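Local coordinates for protein copper-containing nitrite reductase (Thermus scotoductus, PDB 6HBE) that probably reduces nitrite to nitric oxide with electrons from cytochrome c, working as a copper-containing homotrimer in denitrification, at residues C[34-39]-C[182-187]. Sequence-based numbering, arbitrary orientation.
Sequences EVDQGV and GRNFRY. With CA (calcium ion), chain O.
D36 OD2 is gripped twice: N184 ND2, an amide NH2 suited to a carboxylate, gives it a nearly straight 2.9 Å hydrogen bond, met 29° out of the carboxylate plane, and a calcium-bound water donates too. The other oxygen, OD1, binds the calcium ion directly; the short aspartate side chain thus serves metal and amide with different oxygens. Q37, bent at chi2 (78°), brings OE1 to within 2.4 Å of the calcium, while its NE2 hydrogen-bonds to D189 OD2; five waters complete the site. The N184 backbone N donates a hydrogen bond to V35 O. R183 lies alongside E34, its long extended chain carrying NH1 to both E34 O (3.1 Å) and, in a salt bridge whose hydrogen bond is weak, E34 OE1 (3.2 Å). A leucine in place of R183 would probably leave the E34 carboxylate without its cationic mate. G38 suits the positive phi of its type II turn, where its N donates a hydrogen bond to E34 OE2. The contact joins two beta sheets beside a calcium site near the subunit interface: the bulged end of strand 21-36 meets the loop between strand 177-180 and helix 186-189, V35 and N184 pack on M179 of strand 177-180, and V378 of a neighbouring subunit packs on D36 and N184.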
ATOM      1  N   GLU C  34      14.155   5.873  21.434  1.00 24.47           N
ATOM      2  CA  GLU C  34      13.874   7.283  21.113  1.00 26.36           C
ATOM      3  C   GLU C  34      13.987   7.496  19.579  1.00 26.08           C
ATOM      4  O   GLU C  34      15.048   7.702  19.048  1.00 26.75           O
ATOM      5  CB  GLU C  34      14.780   8.272  21.885  1.00 29.11           C
ATOM      6  CG  GLU C  34      14.177   9.693  21.926  1.00 32.48           C
ATOM      7  CD  GLU C  34      15.146  10.821  22.317  1.00 37.83           C
ATOM      8  OE1 GLU C  34      16.371  10.607  22.253  1.00 38.42           O
ATOM      9  OE2 GLU C  34      14.666  11.944  22.671  1.00 39.73           O
ATOM     10  N   VAL C  35      12.867   7.432  18.872  1.00 24.57           N
ATOM     11  CA  VAL C  35      12.877   7.477  17.397  1.00 23.15           C
ATOM     12  C   VAL C  35      12.905   8.898  16.791  1.00 24.00           C
ATOM     13  O   VAL C  35      13.055   9.047  15.597  1.00 21.55           O
ATOM     14  CB  VAL C  35      11.712   6.669  16.795  1.00 23.30           C
ATOM     15  CG1 VAL C  35      11.870   5.194  17.126  1.00 23.85           C
ATOM     16  CG2 VAL C  35      10.341   7.193  17.227  1.00 23.55           C
ATOM     17  N   ASP C  36      12.648   9.920  17.604  1.00 22.52           N
ATOM     18  CA  ASP C  36      12.773  11.321  17.190  1.00 24.63           C
ATOM     19  C   ASP C  36      12.981  12.117  18.491  1.00 26.03           C
ATOM     20  O   ASP C  36      12.847  11.531  19.584  1.00 26.91           O
ATOM     21  CB  ASP C  36      11.498  11.754  16.452  1.00 24.91           C
ATOM     22  CG  ASP C  36      11.739  12.811  15.380  1.00 25.84           C
ATOM     23  OD1 ASP C  36      12.591  13.724  15.586  1.00 24.90           O
ATOM     24  OD2 ASP C  36      11.027  12.768  14.346  1.00 25.03           O
ATOM     25  N   GLN C  37      13.294  13.415  18.408  1.00 24.64           N
ATOM     26  CA  GLN C  37      13.438  14.219  19.619  1.00 25.43           C
ATOM     27  C   GLN C  37      12.120  14.208  20.371  1.00 24.56           C
ATOM     28  O   GLN C  37      11.105  14.569  19.802  1.00 26.21           O
ATOM     29  CB  GLN C  37      13.843  15.685  19.333  1.00 25.99           C
ATOM     30  CG  GLN C  37      15.266  15.896  18.819  1.00 24.68           C
ATOM     31  CD  GLN C  37      15.436  15.576  17.348  1.00 24.85           C
ATOM     32  OE1 GLN C  37      14.461  15.536  16.602  1.00 24.39           O
ATOM     33  NE2 GLN C  37      16.672  15.336  16.916  1.00 26.05           N
ATOM     34  N   GLY C  38      12.134  13.781  21.641  1.00 25.94           N
ATOM     35  CA  GLY C  38      10.916  13.760  22.502  1.00 24.92           C
ATOM     36  C   GLY C  38       9.857  12.690  22.135  1.00 23.61           C
ATOM     37  O   GLY C  38       8.739  12.741  22.645  1.00 23.31           O
ATOM     38  N   VAL C  39      10.193  11.748  21.253  1.00 21.77           N
ATOM     39  CA  VAL C  39       9.228  10.724  20.760  1.00 22.90           C
ATOM     40  C   VAL C  39       9.774   9.319  21.028  1.00 22.45           C
ATOM     41  O   VAL C  39      10.813   8.930  20.485  1.00 22.11           O
ATOM     42  CB  VAL C  39       8.932  10.884  19.252  1.00 24.27           C
ATOM     43  CG1 VAL C  39       7.943   9.807  18.769  1.00 24.16           C
ATOM     44  CG2 VAL C  39       8.368  12.275  18.982  1.00 24.52           C
ATOM     45  N   GLY C 182      16.921   3.231  12.571  1.00 20.84           N
ATOM     46  CA  GLY C 182      16.172   3.368  13.849  1.00 20.88           C
ATOM     47  C   GLY C 182      15.834   4.741  14.379  1.00 21.36           C
ATOM     48  O   GLY C 182      15.379   4.858  15.515  1.00 22.57           O
ATOM     49  N   ARG C 183      16.030   5.795  13.592  1.00 21.20           N
ATOM     50  CA  ARG C 183      15.708   7.154  14.057  1.00 21.14           C
ATOM     51  C   ARG C 183      15.362   8.076  12.870  1.00 20.84           C
ATOM     52  O   ARG C 183      16.087   8.111  11.882  1.00 20.44           O
ATOM     53  CB  ARG C 183      16.891   7.709  14.851  1.00 23.40           C
ATOM     54  CG  ARG C 183      16.623   9.027  15.575  1.00 27.00           C
ATOM     55  CD  ARG C 183      17.802   9.355  16.500  1.00 29.21           C
ATOM     56  NE  ARG C 183      17.825  10.721  17.031  1.00 29.50           N
ATOM     57  CZ  ARG C 183      17.343  11.110  18.218  1.00 30.94           C
ATOM     58  NH1 ARG C 183      16.722  10.257  19.042  1.00 31.87           N
ATOM     59  NH2 ARG C 183      17.469  12.380  18.591  1.00 31.70           N
ATOM     60  N   ASN C 184      14.250   8.804  12.993  1.00 18.43           N
ATOM     61  CA  ASN C 184      13.752   9.700  11.958  1.00 19.47           C
ATOM     62  C   ASN C 184      14.804  10.727  11.559  1.00 20.95           C
ATOM     63  O   ASN C 184      15.346  11.413  12.420  1.00 21.61           O
ATOM     64  CB  ASN C 184      12.513  10.458  12.468  1.00 20.40           C
ATOM     65  CG  ASN C 184      11.303   9.558  12.675  1.00 21.47           C
ATOM     66  OD1 ASN C 184      11.271   8.418  12.242  1.00 22.23           O
ATOM     67  ND2 ASN C 184      10.305  10.082  13.368  1.00 20.44           N
ATOM     68  N   PHE C 185      15.114  10.822  10.265  1.00 19.51           N
ATOM     69  CA  PHE C 185      16.045  11.854   9.758  1.00 20.45           C
ATOM     70  C   PHE C 185      17.399  11.869  10.524  1.00 21.48           C
ATOM     71  O   PHE C 185      18.075  12.908  10.633  1.00 20.91           O
ATOM     72  CB  PHE C 185      15.362  13.241   9.774  1.00 18.67           C
ATOM     73  CG  PHE C 185      14.068  13.287   8.972  1.00 19.36           C
ATOM     74  CD1 PHE C 185      14.062  12.941   7.606  1.00 18.80           C
ATOM     75  CD2 PHE C 185      12.865  13.700   9.555  1.00 19.21           C
ATOM     76  CE1 PHE C 185      12.885  12.949   6.855  1.00 18.89           C
ATOM     77  CE2 PHE C 185      11.699  13.719   8.802  1.00 19.84           C
ATOM     78  CZ  PHE C 185      11.714  13.356   7.456  1.00 19.17           C
ATOM     79  N   ARG C 186      17.799  10.689  10.998  1.00 21.76           N
ATOM     80  CA  ARG C 186      19.070  10.494  11.728  1.00 23.89           C
ATOM     81  C   ARG C 186      20.274  11.157  11.045  1.00 22.67           C
ATOM     82  O   ARG C 186      21.091  11.811  11.704  1.00 21.63           O
ATOM     83  CB  ARG C 186      19.329   8.984  11.827  1.00 25.52           C
ATOM     84  CG  ARG C 186      20.550   8.651  12.583  1.00 28.81           C
ATOM     85  CD  ARG C 186      20.599   7.183  12.913  1.00 27.73           C
ATOM     86  NE  ARG C 186      21.812   7.010  13.681  1.00 27.63           N
ATOM     87  CZ  ARG C 186      22.180   5.908  14.310  1.00 27.71           C
ATOM     88  NH1 ARG C 186      21.430   4.821  14.299  1.00 24.52           N
ATOM     89  NH2 ARG C 186      23.333   5.911  14.964  1.00 32.86           N
ATOM     90  N   TYR C 187      20.376  10.973   9.725  1.00 22.07           N
ATOM     91  CA  TYR C 187      21.514  11.454   8.960  1.00 21.52           C
ATOM     92  C   TYR C 187      21.241  12.801   8.260  1.00 20.97           C
ATOM     93  O   TYR C 187      22.040  13.256   7.447  1.00 21.86           O
ATOM     94  CB  TYR C 187      22.027  10.372   7.998  1.00 20.52           C
ATOM     95  CG  TYR C 187      22.328   9.049   8.693  1.00 20.70           C
ATOM     96  CD1 TYR C 187      23.397   8.930   9.588  1.00 19.87           C
ATOM     97  CD2 TYR C 187      21.537   7.916   8.466  1.00 21.01           C
ATOM     98  CE1 TYR C 187      23.658   7.734  10.269  1.00 20.19           C
ATOM     99  CE2 TYR C 187      21.781   6.700   9.137  1.00 21.45           C
ATOM    100  CZ  TYR C 187      22.864   6.597  10.022  1.00 21.87           C
ATOM    101  OH  TYR C 187      23.127   5.403  10.695  1.00 21.13           O
TER
HETATM  102 CA    CA O 503      13.551  15.629  14.387  1.00 22.37          CA
HETATM  103  O   HOH W   1      17.211  13.533  21.224  1.00 36.21           O
HETATM  104  O   HOH W   2      12.031  14.739  12.767  1.00 27.79           O
HETATM  105  O   HOH W   3      15.096  14.314  13.442  1.00 21.74           O
HETATM  106  O   HOH W   4      15.659  17.091  14.144  1.00 24.99           O
HETATM  107  O   HOH W   5      13.289  17.271  12.497  1.00 29.08           O
HETATM  108  O   HOH W   6      12.333  17.072  15.374  1.00 31.31           O